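Local structure of histone-lysine N-methyltransferase, H3 lysine-9 specific SUVH6 (Arabidopsis thaliana, 6A5K) at residues E199-Q204 against N211-Q216; F270-K275 against K446-R451; C380-E385 against F439-A444. The protein transfers methyl groups from S-adenosylmethionine to the H3K9 site of histone H3 and probably binds methylated non-CG DNA through its SRA domain. The protein carries 1 engineered substitution. One frame throughout, in Å; residues are numbered along the deposited sequence.

Contact 1 (E199-Q204 against N211-Q216)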
# COMPACT_ATOMS: atom_id res chain seq x y z
N GLU A 199 13.28 12.38 -28.18
CA GLU A 199 13.17 13.35 -29.27
C GLU A 199 14.51 13.87 -29.75
O GLU A 199 14.72 14.07 -30.95
CB GLU A 199 12.29 14.53 -28.84
CG GLU A 199 10.85 14.16 -28.54
CD GLU A 199 9.98 15.37 -28.26
OE1 GLU A 199 10.49 16.35 -27.66
OE2 GLU A 199 8.79 15.36 -28.64
N LYS A 200 15.43 14.11 -28.82
CA LYS A 200 16.74 14.65 -29.17
C LYS A 200 17.71 14.46 -28.03
O LYS A 200 17.31 14.21 -26.89
CB LYS A 200 16.64 16.13 -29.53
CG LYS A 200 16.26 17.03 -28.37
CD LYS A 200 16.21 18.50 -28.79
CE LYS A 200 15.59 19.38 -27.71
NZ LYS A 200 15.48 20.80 -28.14
N TYR A 201 19.00 14.59 -28.33
CA TYR A 201 20.00 14.60 -27.29
C TYR A 201 21.06 15.65 -27.58
O TYR A 201 21.19 16.14 -28.71
CB TYR A 201 20.63 13.21 -27.12
CG TYR A 201 21.71 12.87 -28.12
CD1 TYR A 201 23.05 12.97 -27.78
CD2 TYR A 201 21.39 12.42 -29.39
CE1 TYR A 201 24.05 12.65 -28.68
CE2 TYR A 201 22.38 12.09 -30.30
CZ TYR A 201 23.70 12.21 -29.94
OH TYR A 201 24.69 11.89 -30.84
N TRP A 202 21.81 16.01 -26.56
CA TRP A 202 22.89 16.95 -26.73
C TRP A 202 23.96 16.67 -25.71
O TRP A 202 23.82 15.80 -24.86
CB TRP A 202 22.39 18.40 -26.62
CG TRP A 202 21.81 18.75 -25.29
CD1 TRP A 202 22.45 19.35 -24.25
CD2 TRP A 202 20.45 18.54 -24.86
NE1 TRP A 202 21.59 19.54 -23.20
CE2 TRP A 202 20.36 19.05 -23.55
CE3 TRP A 202 19.32 17.99 -25.46
CZ2 TRP A 202 19.17 19.00 -22.82
CZ3 TRP A 202 18.14 17.95 -24.73
CH2 TRP A 202 18.07 18.45 -23.42
N GLN A 203 25.03 17.44 -25.80
CA GLN A 203 26.21 17.16 -25.03
C GLN A 203 26.69 18.47 -24.40
O GLN A 203 26.80 19.48 -25.09
CB GLN A 203 27.22 16.49 -25.95
CG GLN A 203 28.62 16.36 -25.46
CD GLN A 203 29.40 15.32 -26.25
OE1 GLN A 203 29.07 15.01 -27.40
NE2 GLN A 203 30.43 14.76 -25.63
N GLN A 204 26.95 18.45 -23.10
CA GLN A 204 27.34 19.67 -22.39
C GLN A 204 28.25 19.37 -21.20
O GLN A 204 28.39 18.22 -20.79
CB GLN A 204 26.10 20.43 -21.91
CG GLN A 204 25.25 19.64 -20.93
CD GLN A 204 24.08 20.44 -20.38
OE1 GLN A 204 23.20 20.86 -21.13
NE2 GLN A 204 24.08 20.67 -19.07
N ASN A 211 32.25 16.30 -19.28
CA ASN A 211 31.27 16.19 -20.35
C ASN A 211 30.15 15.18 -20.10
O ASN A 211 30.42 14.04 -19.70
CB ASN A 211 32.02 15.84 -21.63
CG ASN A 211 31.29 16.28 -22.87
OD1 ASN A 211 30.26 15.73 -23.21
ND2 ASN A 211 31.83 17.29 -23.56
N VAL A 212 28.89 15.57 -20.32
CA VAL A 212 27.77 14.65 -20.16
C VAL A 212 26.73 14.73 -21.29
O VAL A 212 26.59 15.75 -21.96
CB VAL A 212 27.01 14.90 -18.83
CG1 VAL A 212 27.94 14.69 -17.63
CG2 VAL A 212 26.40 16.29 -18.80
N PHE A 213 26.00 13.64 -21.48
CA PHE A 213 24.91 13.60 -22.44
C PHE A 213 23.57 13.87 -21.77
O PHE A 213 23.31 13.39 -20.66
CB PHE A 213 24.85 12.25 -23.16
CG PHE A 213 26.03 11.99 -24.04
CD1 PHE A 213 27.13 11.29 -23.58
CD2 PHE A 213 26.05 12.46 -25.35
CE1 PHE A 213 28.22 11.06 -24.40
CE2 PHE A 213 27.14 12.23 -26.17
CZ PHE A 213 28.22 11.53 -25.70
N LYS A 214 22.72 14.64 -22.44
CA LYS A 214 21.37 14.90 -21.97
C LYS A 214 20.37 14.57 -23.07
O LYS A 214 20.66 14.76 -24.25
CB LYS A 214 21.22 16.35 -21.52
CG LYS A 214 22.13 16.72 -20.35
CD LYS A 214 21.39 17.55 -19.31
CE LYS A 214 22.26 17.79 -18.09
NZ LYS A 214 21.50 18.44 -16.99
N PHE A 215 19.20 14.07 -22.68
CA PHE A 215 18.19 13.57 -23.60
C PHE A 215 16.86 14.23 -23.28
O PHE A 215 16.51 14.38 -22.12
CB PHE A 215 18.06 12.04 -23.51
CG PHE A 215 19.35 11.30 -23.77
CD1 PHE A 215 20.30 11.15 -22.76
CD2 PHE A 215 19.60 10.73 -25.01
CE1 PHE A 215 21.48 10.46 -22.99
CE2 PHE A 215 20.78 10.03 -25.25
CZ PHE A 215 21.72 9.90 -24.23
N GLN A 216 16.10 14.61 -24.31
CA GLN A 216 14.74 15.08 -24.07
C GLN A 216 13.74 14.01 -24.48
O GLN A 216 13.78 13.52 -25.60
CB GLN A 216 14.46 16.38 -24.82
CG GLN A 216 13.01 16.81 -24.76
CD GLN A 216 12.77 18.16 -25.39
OE1 GLN A 216 13.27 19.18 -24.92
NE2 GLN A 216 12.01 18.18 -26.47
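The indole of W202 lies across the stem of K214. K214 CB sits over one face of the five-membered ring, 3.8 Å from its centroid, a CH-pi contact. W202 CG stands between its own backbone N and carbonyl carbon (chi1 62°), which swings the indole over the neighbouring strand. In the ring plane, W202 NE1 donates to Q204 OE1 at 2.9 Å, and this bond holds the indole's rotation. Past the indole, Q204 NE2 comes to 3.5 Å from K214 CE. The segments are neighbouring strands of an antiparallel beta hairpin in the SRA domain, and W202 with K214 is a hydrogen-bonded pair. On the other face, Y201 and F215 point the same way with planes 26° apart, but their rings barely overlap. Y201 CB instead packs at 3.4 Å from F215 CD2. F213 brings CD2 to the edge of the Y201 ring, 3.9 Å from Y201 CD1. Helix 156-167 touches this aromatic side. At the far end, the amide of Q216 is turned 48° from the carboxylate of E199. Q216 NE2 donates to E199 OE1 at 2.7 Å, while E199 OE2 forms a salt bridge with R218.

Contact 2 (F270-K275 against K446-R451). With SAM (S-adenosylmethionine), chain F.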
# COMPACT_ATOMS: atom_id res chain seq x y z
N PHE A 270 -24.96 11.17 8.36
CA PHE A 270 -24.62 10.26 9.46
C PHE A 270 -23.90 11.04 10.56
O PHE A 270 -23.42 12.14 10.32
CB PHE A 270 -23.75 9.08 8.97
CG PHE A 270 -22.33 9.46 8.67
CD1 PHE A 270 -22.00 10.11 7.49
CD2 PHE A 270 -21.31 9.16 9.56
CE1 PHE A 270 -20.70 10.47 7.21
CE2 PHE A 270 -20.00 9.51 9.29
CZ PHE A 270 -19.69 10.16 8.11
N THR A 271 -23.82 10.46 11.75
CA THR A 271 -23.10 11.08 12.85
C THR A 271 -21.67 10.55 12.93
O THR A 271 -21.46 9.36 13.16
CB THR A 271 -23.81 10.85 14.20
OG1 THR A 271 -25.17 11.30 14.10
CG2 THR A 271 -23.11 11.59 15.33
N TYR A 272 -20.69 11.43 12.75
CA TYR A 272 -19.31 10.99 12.76
C TYR A 272 -18.88 10.65 14.18
O TYR A 272 -19.11 11.42 15.10
CB TYR A 272 -18.36 12.04 12.17
CG TYR A 272 -17.05 11.44 11.73
CD1 TYR A 272 -16.04 11.18 12.66
CD2 TYR A 272 -16.83 11.09 10.41
CE1 TYR A 272 -14.84 10.59 12.27
CE2 TYR A 272 -15.64 10.50 10.01
CZ TYR A 272 -14.65 10.26 10.94
OH TYR A 272 -13.47 9.67 10.53
N THR A 273 -18.24 9.49 14.34
CA THR A 273 -17.77 9.06 15.65
C THR A 273 -16.35 8.49 15.57
O THR A 273 -16.07 7.64 14.73
CB THR A 273 -18.70 7.99 16.26
OG1 THR A 273 -20.06 8.36 16.03
CG2 THR A 273 -18.44 7.86 17.74
N VAL A 274 -15.47 8.95 16.45
CA VAL A 274 -14.11 8.40 16.50
C VAL A 274 -14.00 7.33 17.59
O VAL A 274 -12.95 6.71 17.76
CB VAL A 274 -13.05 9.50 16.76
CG1 VAL A 274 -13.24 10.67 15.83
CG2 VAL A 274 -13.11 9.96 18.21
N LYS A 275 -15.08 7.11 18.33
CA LYS A 275 -15.06 6.14 19.42
C LYS A 275 -16.08 5.03 19.24
O LYS A 275 -17.22 5.27 18.84
CB LYS A 275 -15.28 6.84 20.76
CG LYS A 275 -14.22 7.87 21.09
CD LYS A 275 -13.47 7.51 22.37
CE LYS A 275 -13.81 8.47 23.50
NZ LYS A 275 -12.69 8.59 24.49
N LYS A 446 -24.04 5.87 13.25
CA LYS A 446 -22.86 6.44 13.89
C LYS A 446 -21.62 5.66 13.46
O LYS A 446 -21.55 4.45 13.67
CB LYS A 446 -23.01 6.41 15.41
CG LYS A 446 -24.31 7.01 15.91
CD LYS A 446 -24.40 6.98 17.43
CE LYS A 446 -25.84 7.08 17.91
NZ LYS A 446 -26.67 5.95 17.41
N GLY A 447 -20.66 6.34 12.85
CA GLY A 447 -19.44 5.67 12.42
C GLY A 447 -18.37 6.65 11.98
O GLY A 447 -18.60 7.87 11.98
N ASN A 448 -17.20 6.12 11.63
CA ASN A 448 -16.12 6.95 11.12
C ASN A 448 -15.91 6.72 9.62
O ASN A 448 -16.76 6.13 8.95
CB ASN A 448 -14.81 6.70 11.88
CG ASN A 448 -14.17 5.37 11.52
OD1 ASN A 448 -14.82 4.44 11.04
ND2 ASN A 448 -12.86 5.27 11.77
N VAL A 449 -14.78 7.19 9.10
CA VAL A 449 -14.50 7.14 7.67
C VAL A 449 -14.49 5.70 7.13
O VAL A 449 -14.74 5.46 5.94
CB VAL A 449 -13.15 7.83 7.35
CG1 VAL A 449 -11.98 7.05 7.97
CG2 VAL A 449 -12.96 8.01 5.84
N GLY A 450 -14.24 4.74 8.01
CA GLY A 450 -14.20 3.34 7.62
C GLY A 450 -15.46 2.86 6.94
O GLY A 450 -15.41 1.95 6.11
N ARG A 451 -16.60 3.48 7.27
CA ARG A 451 -17.88 3.08 6.68
C ARG A 451 -17.90 3.31 5.16
O ARG A 451 -18.75 2.77 4.46
CB ARG A 451 -19.05 3.84 7.34
CG ARG A 451 -19.19 5.29 6.87
CD ARG A 451 -20.06 6.15 7.81
NE ARG A 451 -21.46 5.73 7.85
CZ ARG A 451 -22.35 5.99 6.90
NH1 ARG A 451 -21.98 6.64 5.80
NH2 ARG A 451 -23.60 5.57 7.02
N SAM F . -20.14 3.32 -1.43
CA SAM F . -20.69 3.50 -0.07
C SAM F . -21.35 4.86 0.15
O SAM F . -21.73 5.20 1.28
OXT SAM F . -21.50 5.65 -0.79
CB SAM F . -19.60 3.28 0.98
CG SAM F . -19.35 1.79 1.20
SD SAM F . -20.82 1.09 1.98
CE SAM F . -20.04 0.38 3.43
C5' SAM F . -21.13 -0.45 1.09
C4' SAM F . -21.97 -0.19 -0.14
O4' SAM F . -21.17 0.40 -1.15
C3' SAM F . -22.52 -1.49 -0.71
O3' SAM F . -23.76 -1.81 -0.14
C2' SAM F . -22.64 -1.14 -2.17
O2' SAM F . -23.82 -0.38 -2.34
C1' SAM F . -21.48 -0.20 -2.40
N9 SAM F . -20.30 -0.96 -2.87
C8 SAM F . -19.10 -1.13 -2.23
N7 SAM F . -18.30 -1.90 -3.01
C5 SAM F . -18.97 -2.23 -4.13
C6 SAM F . -18.64 -2.99 -5.25
N6 SAM F . -17.44 -3.56 -5.36
N1 SAM F . -19.58 -3.16 -6.25
C2 SAM F . -20.82 -2.57 -6.15
N3 SAM F . -21.14 -1.81 -5.04
C4 SAM F . -20.24 -1.64 -4.06
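T273 N donates to G447 O at 2.9 Å, from above the carbonyl plane. G447 N in turn donates to T271 O at 3.1 Å. These bonds make a short parallel ladder, with T271 paired to K446 and Y272 to G447. Y272 OH accepts from V449 N at 3.1 Å, a bent bond of 139°, and is also hydrogen-bonded to E252. The backbone of N448 passes over one face of the Y272 ring, with N448 CA 3.9 Å from the ring centroid in a CH-pi contact. Beyond the ladder, the guanidinium of R451 lies flat on F270. The planes are 6° apart and the centres 4.3 Å, a stacked cation-pi pair. R451 CD sits over the same ring, while G447 O meets its edge, 3.4 Å from F270 CE2. The bend of the arginine at chi3 (-66°) turns the guanidinium back along the ring. R451 NE is hydrogen-bonded to A443 O, which together with the stack limits how the group can turn. R451 belongs to the S-adenosylmethionine pocket, and its backbone O lies 2.9 Å from the cofactor's methyl carbon CE. Strand 271-272 of the Pre-SET region thus pairs with strand 446-447 of the SET domain. V449, on the 3-10 turn that follows, packs on strand 355-359.

Contact 3 (C380-E385 against F439-A444)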
# COMPACT_ATOMS: atom_id res chain seq x y z
N CYS A 380 -7.01 2.99 9.14
CA CYS A 380 -8.03 3.47 10.07
C CYS A 380 -8.73 2.28 10.69
O CYS A 380 -8.53 1.15 10.26
CB CYS A 380 -9.05 4.37 9.36
SG CYS A 380 -10.07 3.50 8.14
N GLU A 381 -9.56 2.55 11.69
CA GLU A 381 -10.41 1.54 12.31
C GLU A 381 -11.78 1.53 11.64
O GLU A 381 -12.19 2.53 11.06
CB GLU A 381 -10.56 1.83 13.81
CG GLU A 381 -11.35 0.78 14.59
CD GLU A 381 -11.22 0.94 16.10
OE1 GLU A 381 -10.57 1.91 16.55
OE2 GLU A 381 -11.77 0.10 16.84
N TYR A 382 -12.48 0.40 11.70
CA TYR A 382 -13.90 0.40 11.39
C TYR A 382 -14.66 0.74 12.67
O TYR A 382 -14.83 -0.11 13.54
CB TYR A 382 -14.37 -0.94 10.82
CG TYR A 382 -15.72 -0.83 10.14
CD1 TYR A 382 -16.90 -0.91 10.88
CD2 TYR A 382 -15.82 -0.65 8.77
CE1 TYR A 382 -18.14 -0.80 10.26
CE2 TYR A 382 -17.05 -0.54 8.14
CZ TYR A 382 -18.21 -0.62 8.90
OH TYR A 382 -19.43 -0.51 8.27
N VAL A 383 -15.09 1.99 12.79
CA VAL A 383 -15.75 2.43 14.01
C VAL A 383 -17.26 2.53 13.82
O VAL A 383 -17.73 3.01 12.79
CB VAL A 383 -15.19 3.80 14.48
CG1 VAL A 383 -16.01 4.35 15.65
CG2 VAL A 383 -13.73 3.66 14.87
N GLY A 384 -18.01 2.07 14.82
CA GLY A 384 -19.46 2.14 14.82
C GLY A 384 -19.98 1.62 16.15
O GLY A 384 -19.24 1.59 17.14
N GLU A 385 -21.24 1.20 16.19
CA GLU A 385 -21.81 0.63 17.40
C GLU A 385 -21.61 -0.88 17.40
O GLU A 385 -21.99 -1.55 16.44
CB GLU A 385 -23.31 0.94 17.53
CG GLU A 385 -23.74 2.31 17.05
CD GLU A 385 -25.25 2.51 17.17
OE1 GLU A 385 -25.83 2.10 18.20
OE2 GLU A 385 -25.86 3.06 16.22
N PHE A 439 -20.50 -11.00 17.04
CA PHE A 439 -20.71 -9.55 17.04
C PHE A 439 -20.43 -8.86 15.71
O PHE A 439 -19.65 -9.35 14.89
CB PHE A 439 -19.88 -8.91 18.15
CG PHE A 439 -20.31 -9.32 19.53
CD1 PHE A 439 -19.87 -10.52 20.08
CD2 PHE A 439 -21.17 -8.52 20.27
CE1 PHE A 439 -20.28 -10.91 21.34
CE2 PHE A 439 -21.57 -8.90 21.54
CZ PHE A 439 -21.13 -10.10 22.07
N THR A 440 -21.07 -7.71 15.54
CA THR A 440 -21.03 -6.93 14.30
C THR A 440 -20.89 -5.46 14.65
O THR A 440 -21.41 -5.01 15.68
CB THR A 440 -22.31 -7.18 13.46
OG1 THR A 440 -22.31 -8.53 12.98
CG2 THR A 440 -22.41 -6.21 12.26
N ILE A 441 -20.18 -4.71 13.82
CA ILE A 441 -20.09 -3.26 13.99
C ILE A 441 -21.05 -2.58 13.03
O ILE A 441 -20.96 -2.76 11.81
CB ILE A 441 -18.66 -2.74 13.76
CG1 ILE A 441 -17.65 -3.47 14.65
CG2 ILE A 441 -18.60 -1.25 14.03
CD1 ILE A 441 -16.23 -3.41 14.13
N ASP A 442 -21.99 -1.81 13.58
CA ASP A 442 -22.99 -1.09 12.81
C ASP A 442 -22.56 0.36 12.68
O ASP A 442 -22.60 1.11 13.66
CB ASP A 442 -24.36 -1.20 13.48
CG ASP A 442 -25.47 -0.49 12.70
OD1 ASP A 442 -25.19 0.23 11.73
OD2 ASP A 442 -26.65 -0.66 13.08
N ALA A 443 -22.16 0.77 11.48
CA ALA A 443 -21.72 2.14 11.25
C ALA A 443 -22.72 2.96 10.43
O ALA A 443 -22.36 3.99 9.86
CB ALA A 443 -20.35 2.13 10.55
N ALA A 444 -23.97 2.51 10.38
CA ALA A 444 -24.97 3.17 9.53
C ALA A 444 -25.37 4.54 10.07
O ALA A 444 -25.42 5.51 9.32
CB ALA A 444 -26.21 2.30 9.38
O HOH W 1 -24.55 2.99 13.84
O HOH W 2 -27.63 0.44 15.19
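Y382 sets the edge of its ring against I441, with Y382 CD1 3.6 Å from I441 CG2 and the methyl near the ring plane. Farther along the ring, A443 CB lies 3.7 Å from Y382 CE1. The phenol is directed there by CG standing opposite the backbone N (chi1 -164°). An alanine here removes the ring, which is likely to open a gap beside I441 CG2 and A443 CB. I441 CG2 also reaches the backbone, 3.5 Å from G384 N. That amide is buried with no partner in the model. G384 passes close to A443, with G384 CA 4.2 Å from A443 CA. Next to it, E385 and D442 form an antiparallel hydrogen-bonded pair. D442 N donates to E385 O at 2.9 Å in a nearly straight bond of 179°. E385 N reaches D442 O at 2.9 Å from above the carbonyl plane. The two acids lie on one face, and a water bonded to D442 OD2 at 2.6 Å reaches E385 OE2 weakly. N398 also holds D442 OD2. D442 OD1 accepts from A444 N, which makes an Asx turn. The contact thus links small beta sheets of the SET fold, with the side chain of Y382 about 5 Å from the bound S-adenosylmethionine.

Contact 1 is a surface contact in the SRA domain, about 55 Å between centres from contact 2 and 57 Å from contact 3, on the opposite side of the chain's centre. Contacts 2 and 3 are neighbours, with centres about 8 Å apart. Contact 3 is buried; contact 2 is partly so. Strand 446-447 follows strand 436-442 in the chain, and N448 bonds to E381 and V383, so the two form one region near the cofactor. Contact 1 has a regular ladder with long polar side chains on one face and aromatic rings on the other, toward a helix. Contact 2 has a short parallel ladder and a stacked arginine. Contact 3 has one bridge, apolar packing round a tyrosine and two acids sharing water.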